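Local coordinates for protein 6-phospho-beta-d glycosidase (Streptococcus pyogenes, PDB 5FOO) that probably hydrolyses 6-phosphorylated beta-glucosides as a glycoside hydrolase family 1 enzyme, and binds 6-phosphocyclophellitol in its pocket, at residues D159-N164 with V291-L296; T221-T226 with L251-A256; N359-L364 with G407-G412. The protein carries 1 engineered substitution. All coordinates share one frame; numbering follows the deposited sequence.

All three contacts involve strands of one closed barrel of eight parallel strands. From the N terminus the chain first lays down 159-164, on and just after the fourth strand. It then passes through 221-226 on the fifth strand and turns back along the helix carrying 251-256, which closes contact 2, before 291-296 on the sixth strand closes contact 1. Contact 2 therefore lies wholly within the larger loop of contact 1. Contact 3 follows in series, pairing 359-364 with 407-412 where the seventh and eighth strands begin. Contact 1 reaches past the fifth strand, contact 2 joins that strand to its outer helix, and contact 3 zips two neighbouring strands.

Contact 1. Residues D159-N164 with V291-L296; sequences DWFVHN and VDYLGL. With JAZ (6-phosphocyclophellitol), chain G; EDO (1,2-ethanediol), chain H.
Tyr293 holds its CG between its own backbone N and carbonyl carbon (chi1 61°), which sends the phenol across to Asp159 and Phe161, whose CG atoms both lie anti to the carbonyl carbon. The hydroxyl is the donor in the bond from Tyr293 OH to Asp159 OD1, 2.8 Å, and it uses the anti lone pair of OD1, turned away from OD2. OD1 lies in the plane of the phenol at its edge, and the carboxylate is turned only 23° from that plane. A 1,2-ethanediol, probably from the crystallisation liquor, gives the same Asp159 OD1 a second bond from its O1 at 2.6 Å, while OD2 forms a salt bridge with Arg112; so gripped, the buried carboxylate is probably ionised. Strands 159-161 and 293-297 are the fourth and sixth of the (beta/alpha)8 barrel of family 1, with strand 218-224 between them; the side chains meet within the barrel, where the axes of 159-161 and 293-296 come within 8.7 Å. Phe161 lies nearly parallel to the phenol, planes 10° apart, but is slid so far that overlap is slight. Its leading corner does the touching, Phe161 CZ to Tyr293 CE1 at 3.3 Å, and its neighbour CE1 continues onto bare backbone at Gly295 N, 3.6 Å away. Phe411 also meets the Tyr293 ring. Farther along, beyond the corner at Val162, Asn164 enters the ligand pocket beside Glu165: Asn164 ND2 makes a weak bond of 3.3 Å to O17 of 6-phosphocyclophellitol, and its OD1 is bonded by Asn297.

Contact 2. Residues T221-T226 with L251-A256; sequences TILNLT and LFMEAA
Leu223 pushes its two methyls from strand 218-224 into a shallow hollow on helix 235-258, formed by Phe252, Met253 and Ala256. CD1 is the deeper bump: Leu223 CD1 lies 3.6 Å from Met253 SD and equally close to the carbonyl oxygen of Phe252, with the Ala256 methyl closing another side. The second branch fits beside the root of the aromatic side chain, Leu223 CD2 to Phe252 CB at 3.9 Å, while the phenyl ring itself leans away toward helices 166-174 and 186-208. Met253 is curled, each of its three torsions near -70°, and this bend lays the sulfur along Leu223 and brings the terminal methyl round to Leu225. There the thioether is straddled: Leu225 CD1 rests on Met253 CG at 3.6 Å, and Leu225 CD2 meets Met253 CE at 3.7 Å. At the other end two small groups abut, Thr221 CG2 and Ala256 CB, 4.0 Å apart. Segments 221-224 and 251-256 run at 144° to one another, the near-antiparallel setting of a beta-alpha unit in a TIM barrel; this helix packs on the outer side of the fifth strand. Phe252 O, pressed by a methyl, already accepts the amide of Ala256 at 2.9 Å. Adhesion between the two segments thus comes from dispersion and the burial of carbon and sulfur, without any polar bond between them.

Contact 3. Residues N359-L364 with G407-G412; sequences NIPWFL and GSNCFG
Trp362 and Cys410 pair as a parallel bridge, with Trp362 N donating to Asn409 O (3.1 Å) and Phe411 N to Trp362 O (3.0 Å), and Leu364 N to Gly412 O extends the ladder. These are the seventh and eighth strands of the TIM barrel, crossing here at 52°. Ahead of the strands two asparagines clasp each other's backbone. Asn359 receives Asn409 N on OD1 at 2.9 Å, and its ND2 gives a bond of 3.0 Å to Gly407 O, just after helix 387-405 has ended in a Schellman motif. In return Asn409 ND2 donates to Asn359 O at 2.9 Å, nearly straight at 162° and in the carbonyl plane. Trp362 and Cys410 face the outer helices 344-356 and 387-405. The indole NE1 of Trp362 points in its ring plane at Ser408 OG, 2.9 Å away, a hydroxyl also bonded to Ala350 O; this pins the rotation of the ring. Cys410, its SG anti to the backbone N, sets that sulfur over the six-membered ring of Trp362, 4.1 Å from the centroid. Phe363 and Phe411 lie on the other face of the sheet, where both meet Trp9. Their rings are set obliquely, and a CH-pi contact adds to this: Phe363 CB stands over the Phe411 ring, 3.9 Å from its centroid and 17° off the normal.

Contact 1. Residues D159-N164 with V291-L296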
loop_
_atom_site.group_PDB
_atom_site.type_symbol
_atom_site.label_atom_id
_atom_site.label_comp_id
_atom_site.label_asym_id
_atom_site.label_seq_id
_atom_site.Cartn_x
_atom_site.Cartn_y
_atom_site.Cartn_z
ATOM N N ASP A 159 10.858 7.586 9.303
ATOM C CA ASP A 159 9.650 6.782 9.217
ATOM C C ASP A 159 9.659 6.025 7.906
ATOM O O ASP A 159 9.439 6.612 6.848
ATOM C CB ASP A 159 8.425 7.664 9.280
ATOM C CG ASP A 159 8.224 8.272 10.661
ATOM O OD1 ASP A 159 7.726 7.599 11.598
ATOM O OD2 ASP A 159 8.536 9.478 10.745
ATOM N N TRP A 160 9.913 4.732 7.998
ATOM C CA TRP A 160 10.219 3.928 6.867
ATOM C C TRP A 160 9.248 2.717 6.779
ATOM O O TRP A 160 8.871 2.148 7.797
ATOM C CB TRP A 160 11.641 3.401 7.013
ATOM C CG TRP A 160 12.710 4.388 6.893
ATOM C CD1 TRP A 160 13.383 5.000 7.937
ATOM C CD2 TRP A 160 13.286 4.890 5.700
ATOM N NE1 TRP A 160 14.344 5.856 7.442
ATOM C CE2 TRP A 160 14.328 5.788 6.071
ATOM C CE3 TRP A 160 13.029 4.700 4.345
ATOM C CZ2 TRP A 160 15.097 6.471 5.127
ATOM C CZ3 TRP A 160 13.830 5.373 3.418
ATOM C CH2 TRP A 160 14.819 6.264 3.822
ATOM N N PHE A 161 8.930 2.312 5.559
ATOM C CA PHE A 161 8.103 1.159 5.293
ATOM C C PHE A 161 8.689 0.330 4.165
ATOM O O PHE A 161 9.158 0.860 3.188
ATOM C CB PHE A 161 6.662 1.627 5.048
ATOM C CG PHE A 161 5.991 2.131 6.287
ATOM C CD1 PHE A 161 5.394 1.255 7.175
ATOM C CD2 PHE A 161 6.031 3.470 6.604
ATOM C CE1 PHE A 161 4.848 1.703 8.378
ATOM C CE2 PHE A 161 5.459 3.941 7.796
ATOM C CZ PHE A 161 4.884 3.068 8.681
ATOM N N VAL A 162 8.694 -0.993 4.313
ATOM C CA VAL A 162 9.438 -1.807 3.372
ATOM C C VAL A 162 8.605 -2.070 2.077
ATOM O O VAL A 162 9.126 -1.904 0.989
ATOM C CB VAL A 162 9.934 -3.150 3.970
ATOM C CG1 VAL A 162 10.724 -3.926 2.892
ATOM C CG2 VAL A 162 10.879 -2.933 5.158
ATOM N N HIS A 163 7.342 -2.482 2.226
ATOM C CA HIS A 163 6.457 -2.701 1.096
ATOM C C HIS A 163 5.109 -2.033 1.345
ATOM O O HIS A 163 4.666 -1.859 2.494
ATOM C CB HIS A 163 6.115 -4.186 0.932
ATOM C CG HIS A 163 7.281 -5.127 0.863
ATOM N ND1 HIS A 163 8.115 -5.188 -0.212
ATOM C CD2 HIS A 163 7.671 -6.108 1.685
ATOM C CE1 HIS A 163 9.010 -6.138 -0.045
ATOM N NE2 HIS A 163 8.770 -6.704 1.113
ATOM N N ASN A 164 4.428 -1.715 0.247
ATOM C CA ASN A 164 3.001 -1.571 0.250
ATOM C C ASN A 164 2.353 -2.869 -0.218
ATOM O O ASN A 164 2.605 -3.323 -1.342
ATOM C CB ASN A 164 2.596 -0.455 -0.699
ATOM C CG ASN A 164 1.095 -0.309 -0.790
ATOM O OD1 ASN A 164 0.468 0.346 0.048
ATOM N ND2 ASN A 164 0.508 -0.929 -1.798
ATOM N N VAL A 291 8.602 -5.676 12.819
ATOM C CA VAL A 291 8.303 -4.266 12.614
ATOM C C VAL A 291 8.237 -3.480 13.927
ATOM O O VAL A 291 7.913 -4.043 14.931
ATOM C CB VAL A 291 6.976 -4.086 11.866
ATOM C CG1 VAL A 291 7.013 -4.767 10.482
ATOM C CG2 VAL A 291 5.784 -4.521 12.716
ATOM N N ASP A 292 8.512 -2.181 13.902
ATOM C CA ASP A 292 8.233 -1.243 15.077
ATOM C C ASP A 292 6.773 -0.851 15.083
ATOM O O ASP A 292 6.160 -0.595 16.115
ATOM C CB ASP A 292 9.058 0.033 14.899
ATOM C CG ASP A 292 10.511 -0.256 14.916
ATOM O OD1 ASP A 292 10.838 -0.940 15.879
ATOM O OD2 ASP A 292 11.333 0.129 14.033
ATOM N N TYR A 293 6.199 -0.803 13.889
ATOM C CA TYR A 293 4.848 -0.341 13.699
ATOM C C TYR A 293 4.323 -0.753 12.311
ATOM O O TYR A 293 5.079 -1.303 11.494
ATOM C CB TYR A 293 4.754 1.176 13.931
ATOM C CG TYR A 293 5.532 2.125 13.092
ATOM C CD1 TYR A 293 6.294 1.742 12.022
ATOM C CD2 TYR A 293 5.452 3.500 13.370
ATOM C CE1 TYR A 293 6.974 2.644 11.260
ATOM C CE2 TYR A 293 6.150 4.421 12.626
ATOM C CZ TYR A 293 6.864 3.988 11.540
ATOM O OH TYR A 293 7.560 4.893 10.785
ATOM N N LEU A 294 3.040 -0.537 12.071
ATOM C CA LEU A 294 2.427 -0.936 10.794
ATOM C C LEU A 294 1.658 0.181 10.191
ATOM O O LEU A 294 1.060 1.025 10.898
ATOM C CB LEU A 294 1.447 -2.071 10.968
ATOM C CG LEU A 294 2.067 -3.435 11.261
ATOM C CD1 LEU A 294 0.960 -4.346 11.757
ATOM C CD2 LEU A 294 2.843 -4.056 10.110
ATOM N N GLY A 295 1.620 0.155 8.876
ATOM C CA GLY A 295 0.520 0.796 8.187
ATOM C C GLY A 295 -0.470 -0.266 7.793
ATOM O O GLY A 295 -0.076 -1.375 7.358
ATOM N N LEU A 296 -1.737 0.052 7.976
ATOM C CA LEU A 296 -2.821 -0.821 7.613
ATOM C C LEU A 296 -3.706 -0.106 6.627
ATOM O O LEU A 296 -4.148 0.989 6.902
ATOM C CB LEU A 296 -3.648 -1.237 8.819
ATOM C CG LEU A 296 -2.834 -2.074 9.780
ATOM C CD1 LEU A 296 -3.747 -2.525 10.896
ATOM C CD2 LEU A 296 -2.191 -3.298 9.128
HETATM C C2 JAZ G . -4.196 2.300 -5.441
HETATM C C3 JAZ G . -3.005 2.297 -4.459
HETATM C C4 JAZ G . -3.096 1.109 -3.508
HETATM C C5 JAZ G . -4.392 1.099 -2.709
HETATM C C6 JAZ G . -5.586 1.221 -3.631
HETATM C C7 JAZ G . -5.462 2.399 -4.598
HETATM C C8 JAZ G . -6.730 2.610 -5.422
HETATM O O9 JAZ G . -6.914 1.444 -6.221
HETATM P P10 JAZ G . -7.617 1.585 -7.639
HETATM O O11 JAZ G . -7.582 0.203 -8.188
HETATM O O12 JAZ G . -7.045 2.697 -8.417
HETATM O O13 JAZ G . -8.989 2.019 -7.357
HETATM O O14 JAZ G . -5.791 -0.018 -4.322
HETATM O O15 JAZ G . -4.152 3.452 -6.291
HETATM O O16 JAZ G . -1.839 2.174 -5.235
HETATM O O17 JAZ G . -1.980 1.100 -2.634
HETATM C C1 EDO H . 9.141 9.054 14.144
HETATM O O1 EDO H . 8.021 8.174 14.067
HETATM C C2 EDO H . 10.266 8.440 14.909
HETATM O O2 EDO H . 9.961 7.070 14.975
#

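Contact 2. Residues T221-T226 with L251-A256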
loop_
_atom_site.group_PDB
_atom_site.type_symbol
_atom_site.label_atom_id
_atom_site.label_comp_id
_atom_site.label_asym_id
_atom_site.label_seq_id
_atom_site.Cartn_x
_atom_site.Cartn_y
_atom_site.Cartn_z
ATOM N N THR A 221 6.004 -2.104 7.847
ATOM C CA THR A 221 5.517 -2.487 6.521
ATOM C C THR A 221 4.063 -2.071 6.440
ATOM O O THR A 221 3.490 -1.699 7.449
ATOM C CB THR A 221 5.787 -3.982 6.226
ATOM O OG1 THR A 221 5.582 -4.225 4.830
ATOM C CG2 THR A 221 4.859 -4.900 7.079
ATOM N N ILE A 222 3.489 -2.047 5.232
ATOM C CA ILE A 222 2.106 -1.640 5.023
ATOM C C ILE A 222 1.328 -2.849 4.545
ATOM O O ILE A 222 1.586 -3.392 3.462
ATOM C CB ILE A 222 2.004 -0.466 4.033
ATOM C CG1 ILE A 222 2.753 0.778 4.545
ATOM C CG2 ILE A 222 0.556 -0.097 3.757
ATOM C CD1 ILE A 222 3.116 1.741 3.437
ATOM N N LEU A 223 0.364 -3.249 5.339
ATOM C CA LEU A 223 -0.349 -4.492 5.149
ATOM C C LEU A 223 -1.850 -4.243 5.094
ATOM O O LEU A 223 -2.259 -3.112 5.206
ATOM C CB LEU A 223 -0.004 -5.500 6.233
ATOM C CG LEU A 223 1.447 -5.875 6.391
ATOM C CD1 LEU A 223 1.594 -6.909 7.478
ATOM C CD2 LEU A 223 2.080 -6.388 5.110
ATOM N N ASN A 224 -2.637 -5.293 4.797
ATOM C CA ASN A 224 -4.128 -5.298 4.885
ATOM C C ASN A 224 -4.549 -6.146 6.070
ATOM O O ASN A 224 -4.048 -7.284 6.303
ATOM C CB ASN A 224 -4.747 -5.888 3.637
ATOM C CG ASN A 224 -5.036 -4.831 2.547
ATOM O OD1 ASN A 224 -6.129 -4.210 2.531
ATOM N ND2 ASN A 224 -4.085 -4.668 1.583
ATOM N N LEU A 225 -5.447 -5.614 6.868
ATOM C CA LEU A 225 -6.052 -6.442 7.881
ATOM C C LEU A 225 -7.584 -6.482 7.638
ATOM O O LEU A 225 -8.352 -6.762 8.549
ATOM C CB LEU A 225 -5.649 -5.918 9.260
ATOM C CG LEU A 225 -5.504 -6.769 10.521
ATOM C CD1 LEU A 225 -4.770 -8.084 10.370
ATOM C CD2 LEU A 225 -4.786 -5.916 11.542
ATOM N N THR A 226 -7.999 -6.224 6.409
ATOM C CA THR A 226 -9.439 -6.266 6.034
ATOM C C THR A 226 -10.068 -7.610 6.457
ATOM O O THR A 226 -9.541 -8.620 6.119
ATOM C CB THR A 226 -9.592 -6.001 4.543
ATOM O OG1 THR A 226 -8.998 -4.724 4.220
ATOM C CG2 THR A 226 -11.098 -6.018 4.096
ATOM N N LEU A 251 -0.599 -14.429 7.062
ATOM C CA LEU A 251 0.737 -14.766 6.547
ATOM C C LEU A 251 1.660 -13.548 6.825
ATOM O O LEU A 251 2.646 -13.648 7.518
ATOM C CB LEU A 251 0.673 -15.074 5.041
ATOM C CG LEU A 251 1.909 -15.690 4.386
ATOM C CD1 LEU A 251 1.639 -16.106 2.925
ATOM C CD2 LEU A 251 3.088 -14.742 4.382
ATOM N N PHE A 252 1.323 -12.400 6.277
ATOM C CA PHE A 252 2.238 -11.270 6.393
ATOM C C PHE A 252 2.193 -10.599 7.796
ATOM O O PHE A 252 3.223 -10.072 8.234
ATOM C CB PHE A 252 2.040 -10.246 5.275
ATOM C CG PHE A 252 2.586 -10.681 3.930
ATOM C CD1 PHE A 252 3.938 -10.793 3.707
ATOM C CD2 PHE A 252 1.715 -10.982 2.868
ATOM C CE1 PHE A 252 4.454 -11.184 2.460
ATOM C CE2 PHE A 252 2.212 -11.423 1.629
ATOM C CZ PHE A 252 3.585 -11.503 1.418
ATOM N N MET A 253 1.032 -10.576 8.451
ATOM C CA MET A 253 0.915 -9.994 9.795
ATOM C C MET A 253 1.707 -10.761 10.837
ATOM O O MET A 253 2.429 -10.160 11.596
ATOM C CB MET A 253 -0.509 -9.870 10.268
ATOM C CG MET A 253 -1.275 -8.730 9.624
ATOM S SD MET A 253 -0.752 -7.090 10.176
ATOM C CE MET A 253 -1.287 -7.152 11.883
ATOM N N GLU A 254 1.594 -12.090 10.822
ATOM C CA GLU A 254 2.290 -12.941 11.757
ATOM C C GLU A 254 3.763 -12.795 11.539
ATOM O O GLU A 254 4.487 -12.686 12.498
ATOM C CB GLU A 254 1.853 -14.411 11.691
ATOM C CG GLU A 254 0.458 -14.687 12.227
ATOM C CD GLU A 254 0.302 -14.285 13.682
ATOM O OE1 GLU A 254 1.269 -14.441 14.458
ATOM O OE2 GLU A 254 -0.797 -13.819 14.031
ATOM N N ALA A 255 4.220 -12.819 10.289
ATOM C CA ALA A 255 5.631 -12.615 10.010
ATOM C C ALA A 255 6.143 -11.205 10.400
ATOM O O ALA A 255 7.195 -11.086 11.011
ATOM C CB ALA A 255 5.935 -12.868 8.569
ATOM N N ALA A 256 5.400 -10.150 10.074
ATOM C CA ALA A 256 5.805 -8.777 10.420
ATOM C C ALA A 256 5.923 -8.523 11.944
ATOM O O ALA A 256 6.906 -7.958 12.381
ATOM C CB ALA A 256 4.855 -7.774 9.823
#

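Contact 3. Residues N359-L364 with G407-G412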
loop_
_atom_site.group_PDB
_atom_site.type_symbol
_atom_site.label_atom_id
_atom_site.label_comp_id
_atom_site.label_asym_id
_atom_site.label_seq_id
_atom_site.Cartn_x
_atom_site.Cartn_y
_atom_site.Cartn_z
ATOM N N ASN A 359 -1.471 -4.856 20.596
ATOM C CA ASN A 359 -1.667 -3.433 20.398
ATOM C C ASN A 359 -0.434 -2.630 19.979
ATOM O O ASN A 359 -0.305 -1.461 20.395
ATOM C CB ASN A 359 -2.230 -2.846 21.698
ATOM C CG ASN A 359 -3.196 -1.706 21.467
ATOM O OD1 ASN A 359 -3.744 -1.479 20.369
ATOM N ND2 ASN A 359 -3.448 -0.993 22.530
ATOM N N ILE A 360 0.459 -3.193 19.147
ATOM C CA ILE A 360 1.537 -2.367 18.657
ATOM C C ILE A 360 1.067 -1.090 17.878
ATOM O O ILE A 360 -0.081 -0.996 17.406
ATOM C CB ILE A 360 2.511 -3.108 17.747
ATOM C CG1 ILE A 360 1.837 -3.632 16.499
ATOM C CG2 ILE A 360 3.240 -4.231 18.490
ATOM C CD1 ILE A 360 2.874 -3.915 15.442
ATOM N N PRO A 361 1.979 -0.130 17.701
ATOM C CA PRO A 361 1.484 1.055 16.969
ATOM C C PRO A 361 1.156 0.798 15.502
ATOM O O PRO A 361 1.873 0.049 14.819
ATOM C CB PRO A 361 2.608 2.094 17.134
ATOM C CG PRO A 361 3.516 1.547 18.226
ATOM C CD PRO A 361 3.330 0.064 18.267
ATOM N N TRP A 362 0.092 1.447 15.030
ATOM C CA TRP A 362 -0.297 1.352 13.617
ATOM C C TRP A 362 -1.034 2.607 13.213
ATOM O O TRP A 362 -1.569 3.303 14.068
ATOM C CB TRP A 362 -1.172 0.096 13.409
ATOM C CG TRP A 362 -2.511 0.189 14.087
ATOM C CD1 TRP A 362 -2.764 -0.054 15.414
ATOM C CD2 TRP A 362 -3.773 0.544 13.500
ATOM N NE1 TRP A 362 -4.098 0.136 15.683
ATOM C CE2 TRP A 362 -4.741 0.500 14.533
ATOM C CE3 TRP A 362 -4.186 0.901 12.204
ATOM C CZ2 TRP A 362 -6.090 0.798 14.313
ATOM C CZ3 TRP A 362 -5.520 1.199 11.987
ATOM C CH2 TRP A 362 -6.458 1.136 13.038
ATOM N N PHE A 363 -1.021 2.922 11.926
ATOM C CA PHE A 363 -1.909 3.942 11.361
ATOM C C PHE A 363 -2.668 3.486 10.093
ATOM O O PHE A 363 -2.255 2.564 9.395
ATOM C CB PHE A 363 -1.156 5.226 11.082
ATOM C CG PHE A 363 -0.328 5.221 9.841
ATOM C CD1 PHE A 363 0.740 4.364 9.692
ATOM C CD2 PHE A 363 -0.578 6.159 8.806
ATOM C CE1 PHE A 363 1.522 4.441 8.567
ATOM C CE2 PHE A 363 0.197 6.196 7.682
ATOM C CZ PHE A 363 1.273 5.354 7.578
ATOM N N LEU A 364 -3.789 4.129 9.820
ATOM C CA LEU A 364 -4.589 3.760 8.671
ATOM C C LEU A 364 -3.967 4.472 7.517
ATOM O O LEU A 364 -4.152 5.680 7.332
ATOM C CB LEU A 364 -6.023 4.168 8.865
ATOM C CG LEU A 364 -7.038 3.777 7.781
ATOM C CD1 LEU A 364 -6.967 2.305 7.465
ATOM C CD2 LEU A 364 -8.436 4.109 8.283
ATOM N N GLY A 407 -9.356 1.736 22.837
ATOM C CA GLY A 407 -8.026 1.316 23.263
ATOM C C GLY A 407 -7.062 0.946 22.127
ATOM O O GLY A 407 -5.887 0.687 22.424
ATOM N N SER A 408 -7.503 0.949 20.844
ATOM C CA SER A 408 -6.554 0.620 19.778
ATOM C C SER A 408 -5.456 1.686 19.630
ATOM O O SER A 408 -5.731 2.893 19.533
ATOM C CB SER A 408 -7.238 0.404 18.416
ATOM O OG SER A 408 -6.335 -0.255 17.535
ATOM N N ASN A 409 -4.232 1.234 19.484
ATOM C CA ASN A 409 -3.090 2.111 19.401
ATOM C C ASN A 409 -2.827 2.623 17.963
ATOM O O ASN A 409 -1.783 2.369 17.354
ATOM C CB ASN A 409 -1.937 1.305 19.963
ATOM C CG ASN A 409 -0.675 2.101 20.221
ATOM O OD1 ASN A 409 -0.663 3.282 20.270
ATOM N ND2 ASN A 409 0.410 1.394 20.363
ATOM N N CYS A 410 -3.756 3.413 17.464
ATOM C CA CYS A 410 -3.660 4.082 16.159
ATOM C C CYS A 410 -3.109 5.520 16.257
ATOM O O CYS A 410 -3.591 6.326 17.033
ATOM C CB CYS A 410 -5.065 4.118 15.543
ATOM S SG CYS A 410 -5.055 4.862 13.924
ATOM N N PHE A 411 -2.121 5.863 15.462
ATOM C CA PHE A 411 -1.441 7.152 15.623
ATOM C C PHE A 411 -1.614 8.005 14.386
ATOM O O PHE A 411 -1.019 9.080 14.310
ATOM C CB PHE A 411 0.055 6.946 15.957
ATOM C CG PHE A 411 0.826 6.211 14.884
ATOM C CD1 PHE A 411 1.300 6.885 13.751
ATOM C CD2 PHE A 411 1.043 4.833 14.978
ATOM C CE1 PHE A 411 2.012 6.221 12.744
ATOM C CE2 PHE A 411 1.800 4.170 14.005
ATOM C CZ PHE A 411 2.272 4.867 12.878
ATOM N N GLY A 412 -2.436 7.588 13.409
ATOM C CA GLY A 412 -2.587 8.436 12.200
ATOM C C GLY A 412 -3.565 7.987 11.123
ATOM O O GLY A 412 -4.039 6.858 11.170
#